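Local coordinates for taurocyamine kinase (Schistosoma mansoni, PDB 4WOD), which catalyses the reversible, magnesium-dependent transfer of a phosphate group between ATP and taurocyamine, as a duplicated member of the ATP:guanido phosphotransferase family, at residues Arg175-Asn187 against Ile207-Glu221. The protein carries 4 engineered substitutions. Numbering follows the deposited sequence.
Sequences RIKLVNDHFLFRN and IFINKQKNFLVWINE
Phe-183 and Leu-184 carry the chain off the end of helix 172-180 and over one face of the hairpin formed by strands 206-210 and 215-219, with Phe-183 CA 7.2 Å from Leu-216 CA. A Schellman motif ends the helix: His-182 has positive phi, Phe-183 N donates to Leu-178 O and, weakly, His-182 N to Val-179 O. The hairpin is antiparallel, Phe-208 and Val-217 exchanging backbone hydrogen bonds, and Asn-210 to Lys-213 make a type I turn at its tip. A single direct hydrogen bond joins the segments: the Trp-218 indole NE1 donates to the main-chain Phe-183 O at 2.9 Å from above the carbonyl plane, while Ile-207 CD1 and Leu-216 CD1 pack against the same oxygen. Ile-209 lies against one face of the Phe-183 ring, CG2 toward its rim, and its CD1 comes 3.5 Å from Phe-183 CD2; Lys-213 CD meets the ring edge. Leu-178 sets CD1 against Ile-207 CD1 and CD2 against Ile-209 CD1. The two strands belong to the antiparallel sheet of the first catalytic domain, between 162-166 and 225-232. His-182, in the turn after the helix, is predicted to bind ATP; its imidazole leads away from the hairpin. Farther along, Phe-185 inserts between Trp-218 and Glu-221, its CB 3.8 Å over the centroid of the Trp-218 six-membered ring. Chi1 of 57° puts CG between the backbone N and carbonyl carbon, turning the ring edge to the Trp-218 five-membered ring, planes 60° apart. Glu-221 CB sits 3.5 Å from the Phe-185 ring centroid, almost on the normal. Bent at chi2, Glu-221 turns its carboxylate away from that ring, and a water donates to both Glu-221 OE2 and Arg-186 O. Arg-226, also predicted to bind ATP, approaches the Glu-221 side chain to about 4 Å.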
ATOM      1  N   ARG A 175     -17.274   1.435  36.935  1.00 36.35           N
ATOM      2  CA  ARG A 175     -16.407   1.961  35.896  1.00 38.39           C
ATOM      3  C   ARG A 175     -15.390   0.913  35.444  1.00 40.62           C
ATOM      4  O   ARG A 175     -15.238   0.654  34.249  1.00 34.18           O
ATOM      5  CB  ARG A 175     -15.697   3.208  36.414  1.00 37.52           C
ATOM      6  CG  ARG A 175     -14.922   3.997  35.391  1.00 44.67           C
ATOM      7  CD  ARG A 175     -14.320   5.211  36.074  1.00 48.42           C
ATOM      8  NE  ARG A 175     -15.168   5.625  37.189  1.00 50.36           N
ATOM      9  CZ  ARG A 175     -14.851   6.559  38.078  1.00 51.94           C
ATOM     10  NH1 ARG A 175     -13.688   7.189  37.994  1.00 53.97           N
ATOM     11  NH2 ARG A 175     -15.703   6.857  39.055  1.00 54.10           N
ATOM     12  N   ILE A 176     -14.712   0.307  36.414  1.00 40.89           N
ATOM     13  CA  ILE A 176     -13.703  -0.705  36.137  1.00 41.73           C
ATOM     14  C   ILE A 176     -14.345  -1.918  35.474  1.00 36.90           C
ATOM     15  O   ILE A 176     -13.860  -2.408  34.461  1.00 34.82           O
ATOM     16  CB  ILE A 176     -12.964  -1.136  37.431  1.00 45.12           C
ATOM     17  CG1 ILE A 176     -12.023  -0.024  37.898  1.00 48.54           C
ATOM     18  CG2 ILE A 176     -12.177  -2.428  37.207  1.00 42.21           C
ATOM     19  CD1 ILE A 176     -11.519  -0.193  39.328  1.00 49.20           C
ATOM     20  N   LYS A 177     -15.448  -2.386  36.041  1.00 34.83           N
ATOM     21  CA  LYS A 177     -16.150  -3.532  35.475  1.00 39.11           C
ATOM     22  C   LYS A 177     -16.620  -3.294  34.031  1.00 39.42           C
ATOM     23  O   LYS A 177     -16.468  -4.165  33.171  1.00 38.20           O
ATOM     24  CB  LYS A 177     -17.346  -3.902  36.354  1.00 40.30           C
ATOM     25  CG  LYS A 177     -18.244  -4.980  35.753  1.00 44.36           C
ATOM     26  CD  LYS A 177     -18.846  -5.866  36.833  1.00 46.31           C
ATOM     27  CE  LYS A 177     -19.580  -5.035  37.876  1.00 50.29           C
ATOM     28  NZ  LYS A 177     -20.560  -4.094  37.262  1.00 55.31           N
ATOM     29  N   LEU A 178     -17.178  -2.109  33.774  1.00 35.98           N
ATOM     30  CA  LEU A 178     -17.794  -1.808  32.485  1.00 33.58           C
ATOM     31  C   LEU A 178     -16.758  -1.589  31.395  1.00 34.00           C
ATOM     32  O   LEU A 178     -16.977  -1.944  30.238  1.00 24.92           O
ATOM     33  CB  LEU A 178     -18.697  -0.579  32.597  1.00 33.84           C
ATOM     34  CG  LEU A 178     -20.002  -0.792  33.360  1.00 32.73           C
ATOM     35  CD1 LEU A 178     -20.631   0.544  33.723  1.00 35.95           C
ATOM     36  CD2 LEU A 178     -20.968  -1.641  32.538  1.00 29.99           C
ATOM     37  N   VAL A 179     -15.626  -0.997  31.757  1.00 32.70           N
ATOM     38  CA  VAL A 179     -14.564  -0.837  30.782  1.00 34.31           C
ATOM     39  C   VAL A 179     -13.912  -2.203  30.521  1.00 34.45           C
ATOM     40  O   VAL A 179     -13.487  -2.491  29.404  1.00 37.41           O
ATOM     41  CB  VAL A 179     -13.523   0.211  31.240  1.00 38.80           C
ATOM     42  CG1 VAL A 179     -12.903  -0.198  32.531  1.00 37.53           C
ATOM     43  CG2 VAL A 179     -12.450   0.419  30.176  1.00 41.03           C
ATOM     44  N   ASN A 180     -13.872  -3.057  31.540  1.00 32.61           N
ATOM     45  CA  ASN A 180     -13.342  -4.409  31.367  1.00 36.71           C
ATOM     46  C   ASN A 180     -14.199  -5.222  30.407  1.00 38.00           C
ATOM     47  O   ASN A 180     -13.680  -5.993  29.607  1.00 38.43           O
ATOM     48  CB  ASN A 180     -13.230  -5.128  32.712  1.00 37.64           C
ATOM     49  CG  ASN A 180     -11.953  -4.781  33.437  1.00 39.56           C
ATOM     50  OD1 ASN A 180     -11.137  -4.001  32.934  1.00 38.15           O
ATOM     51  ND2 ASN A 180     -11.771  -5.342  34.622  1.00 36.36           N
ATOM     52  N   ASP A 181     -15.510  -5.025  30.475  1.00 37.39           N
ATOM     53  CA  ASP A 181     -16.420  -5.671  29.533  1.00 40.80           C
ATOM     54  C   ASP A 181     -16.542  -4.883  28.223  1.00 33.96           C
ATOM     55  O   ASP A 181     -17.326  -5.235  27.352  1.00 36.91           O
ATOM     56  CB  ASP A 181     -17.791  -5.854  30.178  1.00 37.79           C
ATOM     57  CG  ASP A 181     -17.754  -6.846  31.322  1.00 42.63           C
ATOM     58  OD1 ASP A 181     -16.901  -7.760  31.283  1.00 46.64           O
ATOM     59  OD2 ASP A 181     -18.559  -6.707  32.264  1.00 47.94           O
ATOM     60  N   HIS A 182     -15.752  -3.820  28.110  1.00 35.18           N
ATOM     61  CA  HIS A 182     -15.730  -2.943  26.939  1.00 37.46           C
ATOM     62  C   HIS A 182     -17.092  -2.350  26.620  1.00 35.77           C
ATOM     63  O   HIS A 182     -17.453  -2.191  25.455  1.00 32.69           O
ATOM     64  CB  HIS A 182     -15.181  -3.694  25.730  1.00 37.83           C
ATOM     65  CG  HIS A 182     -13.819  -4.259  25.965  1.00 43.45           C
ATOM     66  ND1 HIS A 182     -13.604  -5.592  26.246  1.00 41.40           N
ATOM     67  CD2 HIS A 182     -12.605  -3.660  26.016  1.00 44.62           C
ATOM     68  CE1 HIS A 182     -12.311  -5.795  26.435  1.00 46.67           C
ATOM     69  NE2 HIS A 182     -11.684  -4.640  26.303  1.00 53.98           N
ATOM     70  N   PHE A 183     -17.842  -2.010  27.663  1.00 31.03           N
ATOM     71  CA  PHE A 183     -19.097  -1.298  27.486  1.00 30.16           C
ATOM     72  C   PHE A 183     -18.937   0.196  27.737  1.00 29.36           C
ATOM     73  O   PHE A 183     -19.782   0.995  27.335  1.00 26.63           O
ATOM     74  CB  PHE A 183     -20.164  -1.867  28.412  1.00 29.40           C
ATOM     75  CG  PHE A 183     -20.532  -3.285  28.099  1.00 30.53           C
ATOM     76  CD1 PHE A 183     -20.381  -3.780  26.812  1.00 31.99           C
ATOM     77  CD2 PHE A 183     -21.011  -4.125  29.088  1.00 30.03           C
ATOM     78  CE1 PHE A 183     -20.716  -5.092  26.514  1.00 34.52           C
ATOM     79  CE2 PHE A 183     -21.353  -5.441  28.800  1.00 33.68           C
ATOM     80  CZ  PHE A 183     -21.204  -5.923  27.511  1.00 36.66           C
ATOM     81  N   LEU A 184     -17.860   0.581  28.405  1.00 31.53           N
ATOM     82  CA  LEU A 184     -17.743   1.964  28.854  1.00 27.64           C
ATOM     83  C   LEU A 184     -16.670   2.724  28.092  1.00 30.15           C
ATOM     84  O   LEU A 184     -15.593   2.197  27.808  1.00 26.55           O
ATOM     85  CB  LEU A 184     -17.451   2.018  30.350  1.00 32.53           C
ATOM     86  CG  LEU A 184     -17.472   3.411  30.976  1.00 32.32           C
ATOM     87  CD1 LEU A 184     -18.790   4.108  30.662  1.00 30.24           C
ATOM     88  CD2 LEU A 184     -17.245   3.324  32.475  1.00 31.46           C
ATOM     89  N   PHE A 185     -16.976   3.976  27.766  1.00 28.24           N
ATOM     90  CA  PHE A 185     -16.012   4.823  27.100  1.00 28.20           C
ATOM     91  C   PHE A 185     -15.316   5.698  28.114  1.00 30.89           C
ATOM     92  O   PHE A 185     -15.852   5.952  29.194  1.00 30.71           O
ATOM     93  CB  PHE A 185     -16.676   5.673  26.020  1.00 25.52           C
ATOM     94  CG  PHE A 185     -17.811   6.546  26.507  1.00 25.55           C
ATOM     95  CD1 PHE A 185     -17.573   7.833  26.964  1.00 23.29           C
ATOM     96  CD2 PHE A 185     -19.126   6.108  26.426  1.00 21.06           C
ATOM     97  CE1 PHE A 185     -18.615   8.655  27.344  1.00 21.05           C
ATOM     98  CE2 PHE A 185     -20.168   6.917  26.826  1.00 20.44           C
ATOM     99  CZ  PHE A 185     -19.912   8.197  27.283  1.00 21.63           C
ATOM    100  N   ARG A 186     -14.119   6.154  27.763  1.00 33.71           N
ATOM    101  CA  ARG A 186     -13.312   6.954  28.674  1.00 37.25           C
ATOM    102  C   ARG A 186     -12.892   8.254  28.004  1.00 32.25           C
ATOM    103  O   ARG A 186     -13.010   8.394  26.788  1.00 34.39           O
ATOM    104  CB  ARG A 186     -12.074   6.172  29.136  1.00 41.07           C
ATOM    105  CG  ARG A 186     -12.381   4.958  30.006  1.00 39.08           C
ATOM    106  CD  ARG A 186     -11.105   4.199  30.368  1.00 51.01           C
ATOM    107  NE  ARG A 186     -10.247   3.977  29.205  1.00 56.18           N
ATOM    108  CZ  ARG A 186      -8.971   3.610  29.276  1.00 60.45           C
ATOM    109  NH1 ARG A 186      -8.401   3.413  30.459  1.00 62.93           N
ATOM    110  NH2 ARG A 186      -8.264   3.435  28.166  1.00 56.53           N
ATOM    111  N   ASN A 187     -12.419   9.199  28.807  1.00 30.16           N
ATOM    112  CA  ASN A 187     -11.888  10.449  28.288  1.00 28.15           C
ATOM    113  C   ASN A 187     -10.398  10.332  28.006  1.00 27.39           C
ATOM    114  O   ASN A 187      -9.588  11.003  28.637  1.00 31.95           O
ATOM    115  CB  ASN A 187     -12.155  11.603  29.262  1.00 29.93           C
ATOM    116  CG  ASN A 187     -11.738  11.280  30.696  1.00 32.91           C
ATOM    117  OD1 ASN A 187     -11.922  10.162  31.175  1.00 37.66           O
ATOM    118  ND2 ASN A 187     -11.183  12.269  31.386  1.00 31.29           N
ATOM    119  N   ILE A 207     -24.156   5.304  29.354  1.00 16.54           N
ATOM    120  CA  ILE A 207     -24.262   4.143  28.473  1.00 17.82           C
ATOM    121  C   ILE A 207     -25.505   3.338  28.787  1.00 23.23           C
ATOM    122  O   ILE A 207     -25.987   3.340  29.926  1.00 23.69           O
ATOM    123  CB  ILE A 207     -23.024   3.203  28.577  1.00 22.23           C
ATOM    124  CG1 ILE A 207     -22.945   2.551  29.953  1.00 24.49           C
ATOM    125  CG2 ILE A 207     -21.742   3.954  28.314  1.00 19.52           C
ATOM    126  CD1 ILE A 207     -21.933   1.425  30.006  1.00 27.44           C
ATOM    127  N   PHE A 208     -26.016   2.644  27.776  1.00 19.10           N
ATOM    128  CA  PHE A 208     -27.188   1.795  27.938  1.00 22.12           C
ATOM    129  C   PHE A 208     -26.866   0.396  27.411  1.00 21.47           C
ATOM    130  O   PHE A 208     -26.288   0.257  26.327  1.00 19.57           O
ATOM    131  CB  PHE A 208     -28.398   2.387  27.200  1.00 20.17           C
ATOM    132  CG  PHE A 208     -29.640   1.525  27.273  1.00 25.28           C
ATOM    133  CD1 PHE A 208     -30.585   1.735  28.265  1.00 22.76           C
ATOM    134  CD2 PHE A 208     -29.849   0.490  26.362  1.00 20.85           C
ATOM    135  CE1 PHE A 208     -31.722   0.940  28.352  1.00 26.10           C
ATOM    136  CE2 PHE A 208     -30.988  -0.306  26.437  1.00 23.23           C
ATOM    137  CZ  PHE A 208     -31.924  -0.083  27.429  1.00 23.79           C
ATOM    138  N   ILE A 209     -27.235  -0.627  28.185  1.00 18.49           N
ATOM    139  CA  ILE A 209     -27.002  -2.019  27.816  1.00 21.65           C
ATOM    140  C   ILE A 209     -28.277  -2.826  28.016  1.00 25.57           C
ATOM    141  O   ILE A 209     -28.956  -2.668  29.038  1.00 26.03           O
ATOM    142  CB  ILE A 209     -25.880  -2.674  28.658  1.00 25.64           C
ATOM    143  CG1 ILE A 209     -24.826  -1.654  29.077  1.00 25.61           C
ATOM    144  CG2 ILE A 209     -25.252  -3.886  27.928  1.00 24.41           C
ATOM    145  CD1 ILE A 209     -23.763  -2.233  29.955  1.00 27.93           C
ATOM    146  N   ASN A 210     -28.611  -3.685  27.056  1.00 23.58           N
ATOM    147  CA  ASN A 210     -29.774  -4.545  27.235  1.00 24.99           C
ATOM    148  C   ASN A 210     -29.393  -5.779  28.049  1.00 25.73           C
ATOM    149  O   ASN A 210     -28.211  -6.029  28.313  1.00 21.68           O
ATOM    150  CB  ASN A 210     -30.414  -4.935  25.888  1.00 27.26           C
ATOM    151  CG  ASN A 210     -29.540  -5.867  25.030  1.00 22.46           C
ATOM    152  OD1 ASN A 210     -28.314  -5.926  25.161  1.00 20.52           O
ATOM    153  ND2 ASN A 210     -30.189  -6.565  24.107  1.00 22.91           N
ATOM    154  N   LYS A 211     -30.408  -6.523  28.480  1.00 29.06           N
ATOM    155  CA  LYS A 211     -30.184  -7.662  29.358  1.00 26.83           C
ATOM    156  C   LYS A 211     -29.308  -8.714  28.696  1.00 24.27           C
ATOM    157  O   LYS A 211     -28.454  -9.294  29.355  1.00 29.19           O
ATOM    158  CB  LYS A 211     -31.516  -8.261  29.800  1.00 30.75           C
ATOM    159  CG  LYS A 211     -32.306  -7.322  30.698  1.00 35.20           C
ATOM    160  CD  LYS A 211     -33.522  -7.994  31.326  1.00 46.00           C
ATOM    161  CE  LYS A 211     -34.777  -7.736  30.500  1.00 46.38           C
ATOM    162  NZ  LYS A 211     -36.000  -7.716  31.353  1.00 54.92           N
ATOM    163  N   GLN A 212     -29.480  -8.926  27.389  1.00 25.26           N
ATOM    164  CA  GLN A 212     -28.694  -9.940  26.672  1.00 25.58           C
ATOM    165  C   GLN A 212     -27.272  -9.488  26.372  1.00 27.30           C
ATOM    166  O   GLN A 212     -26.486 -10.259  25.833  1.00 27.01           O
ATOM    167  CB  GLN A 212     -29.360 -10.329  25.342  1.00 28.27           C
ATOM    168  CG  GLN A 212     -30.794 -10.804  25.422  1.00 29.50           C
ATOM    169  CD  GLN A 212     -31.776  -9.678  25.188  1.00 40.92           C
ATOM    170  OE1 GLN A 212     -31.878  -8.742  25.997  1.00 40.53           O
ATOM    171  NE2 GLN A 212     -32.503  -9.748  24.069  1.00 38.25           N
ATOM    172  N   LYS A 213     -26.955  -8.232  26.683  1.00 25.89           N
ATOM    173  CA  LYS A 213     -25.616  -7.677  26.455  1.00 22.51           C
ATOM    174  C   LYS A 213     -25.134  -7.792  25.001  1.00 20.90           C
ATOM    175  O   LYS A 213     -23.947  -7.988  24.745  1.00 20.75           O
ATOM    176  CB  LYS A 213     -24.603  -8.343  27.389  1.00 28.87           C
ATOM    177  CG  LYS A 213     -24.989  -8.256  28.870  1.00 30.71           C
ATOM    178  CD  LYS A 213     -23.795  -8.436  29.793  1.00 33.12           C
ATOM    179  CE  LYS A 213     -24.241  -8.358  31.258  1.00 46.25           C
ATOM    180  NZ  LYS A 213     -23.106  -8.247  32.227  1.00 52.20           N
ATOM    181  N   ASN A 214     -26.062  -7.670  24.058  1.00 20.02           N
ATOM    182  CA  ASN A 214     -25.733  -7.670  22.636  1.00 19.53           C
ATOM    183  C   ASN A 214     -26.185  -6.366  21.949  1.00 19.90           C
ATOM    184  O   ASN A 214     -26.198  -6.275  20.719  1.00 20.48           O
ATOM    185  CB  ASN A 214     -26.359  -8.890  21.947  1.00 23.02           C
ATOM    186  CG  ASN A 214     -27.870  -8.914  22.068  1.00 22.79           C
ATOM    187  OD1 ASN A 214     -28.486  -7.910  22.430  1.00 19.14           O
ATOM    188  ND2 ASN A 214     -28.478 -10.055  21.744  1.00 20.08           N
ATOM    189  N   PHE A 215     -26.560  -5.382  22.766  1.00 16.69           N
ATOM    190  CA  PHE A 215     -27.049  -4.074  22.323  1.00 19.93           C
ATOM    191  C   PHE A 215     -26.536  -3.037  23.296  1.00 19.39           C
ATOM    192  O   PHE A 215     -26.737  -3.151  24.498  1.00 20.23           O
ATOM    193  CB  PHE A 215     -28.575  -4.038  22.255  1.00 16.27           C
ATOM    194  CG  PHE A 215     -29.146  -2.705  21.809  1.00 16.47           C
ATOM    195  CD1 PHE A 215     -29.170  -2.363  20.460  1.00 18.46           C
ATOM    196  CD2 PHE A 215     -29.683  -1.812  22.733  1.00 20.53           C
ATOM    197  CE1 PHE A 215     -29.700  -1.140  20.040  1.00 20.97           C
ATOM    198  CE2 PHE A 215     -30.215  -0.588  22.326  1.00 18.14           C
ATOM    199  CZ  PHE A 215     -30.227  -0.255  20.974  1.00 19.78           C
ATOM    200  N   LEU A 216     -25.858  -2.022  22.779  1.00 18.17           N
ATOM    201  CA  LEU A 216     -25.128  -1.087  23.632  1.00 14.14           C
ATOM    202  C   LEU A 216     -25.276   0.331  23.089  1.00 17.86           C
ATOM    203  O   LEU A 216     -25.168   0.539  21.859  1.00 21.00           O
ATOM    204  CB  LEU A 216     -23.654  -1.494  23.695  1.00 15.29           C
ATOM    205  CG  LEU A 216     -22.649  -0.496  24.272  1.00 19.12           C
ATOM    206  CD1 LEU A 216     -22.747  -0.423  25.793  1.00 22.21           C
ATOM    207  CD2 LEU A 216     -21.225  -0.829  23.841  1.00 21.10           C
ATOM    208  N   VAL A 217     -25.557   1.302  23.961  1.00 19.51           N
ATOM    209  CA  VAL A 217     -25.704   2.691  23.490  1.00 15.36           C
ATOM    210  C   VAL A 217     -24.849   3.686  24.263  1.00 17.91           C
ATOM    211  O   VAL A 217     -24.899   3.718  25.490  1.00 19.74           O
ATOM    212  CB  VAL A 217     -27.172   3.181  23.558  1.00 19.95           C
ATOM    213  CG1 VAL A 217     -27.258   4.602  23.032  1.00 17.14           C
ATOM    214  CG2 VAL A 217     -28.092   2.277  22.738  1.00 16.18           C
ATOM    215  N   TRP A 218     -24.076   4.497  23.537  1.00 15.19           N
ATOM    216  CA  TRP A 218     -23.286   5.571  24.134  1.00 16.41           C
ATOM    217  C   TRP A 218     -23.993   6.908  23.933  1.00 16.31           C
ATOM    218  O   TRP A 218     -24.340   7.286  22.796  1.00 19.64           O
ATOM    219  CB  TRP A 218     -21.884   5.619  23.519  1.00 20.06           C
ATOM    220  CG  TRP A 218     -20.992   4.497  23.956  1.00 24.99           C
ATOM    221  CD1 TRP A 218     -21.281   3.528  24.877  1.00 23.64           C
ATOM    222  CD2 TRP A 218     -19.653   4.226  23.498  1.00 27.70           C
ATOM    223  NE1 TRP A 218     -20.210   2.680  25.022  1.00 21.82           N
ATOM    224  CE2 TRP A 218     -19.202   3.083  24.189  1.00 27.76           C
ATOM    225  CE3 TRP A 218     -18.800   4.841  22.574  1.00 28.25           C
ATOM    226  CZ2 TRP A 218     -17.926   2.539  23.982  1.00 30.99           C
ATOM    227  CZ3 TRP A 218     -17.531   4.302  22.372  1.00 28.19           C
ATOM    228  CH2 TRP A 218     -17.110   3.162  23.076  1.00 30.65           C
ATOM    229  N   ILE A 219     -24.212   7.621  25.034  1.00 15.95           N
ATOM    230  CA  ILE A 219     -24.837   8.928  24.985  1.00 13.90           C
ATOM    231  C   ILE A 219     -23.801  10.021  25.225  1.00 16.02           C
ATOM    232  O   ILE A 219     -23.162  10.056  26.279  1.00 17.12           O
ATOM    233  CB  ILE A 219     -25.964   9.053  26.025  1.00 17.25           C
ATOM    234  CG1 ILE A 219     -27.001   7.941  25.812  1.00 20.03           C
ATOM    235  CG2 ILE A 219     -26.613  10.441  25.949  1.00 19.91           C
ATOM    236  CD1 ILE A 219     -28.244   8.122  26.643  1.00 27.71           C
ATOM    237  N   ASN A 220     -23.629  10.882  24.222  1.00 17.34           N
ATOM    238  CA  ASN A 220     -22.761  12.067  24.283  1.00 16.06           C
ATOM    239  C   ASN A 220     -21.289  11.758  24.468  1.00 16.35           C
ATOM    240  O   ASN A 220     -20.521  12.585  24.989  1.00 15.07           O
ATOM    241  CB  ASN A 220     -23.261  13.016  25.373  1.00 20.54           C
ATOM    242  CG  ASN A 220     -24.450  13.829  24.905  1.00 19.59           C
ATOM    243  OD1 ASN A 220     -24.564  14.102  23.712  1.00 19.73           O
ATOM    244  ND2 ASN A 220     -25.346  14.215  25.829  1.00 16.94           N
ATOM    245  N   GLU A 221     -20.876  10.582  24.004  1.00 13.89           N
ATOM    246  CA  GLU A 221     -19.457  10.242  24.020  1.00 17.34           C
ATOM    247  C   GLU A 221     -18.700  11.091  22.991  1.00 21.45           C
ATOM    248  O   GLU A 221     -17.569  11.514  23.226  1.00 25.38           O
ATOM    249  CB  GLU A 221     -19.249   8.748  23.747  1.00 19.39           C
ATOM    250  CG  GLU A 221     -17.776   8.331  23.700  1.00 24.15           C
ATOM    251  CD  GLU A 221     -17.192   8.325  22.299  1.00 26.53           C
ATOM    252  OE1 GLU A 221     -17.951   8.113  21.330  1.00 24.78           O
ATOM    253  OE2 GLU A 221     -15.964   8.527  22.173  1.00 32.32           O
TER
HETATM  254  O   HOH W   1     -13.893   9.040  24.359  1.00 26.42           O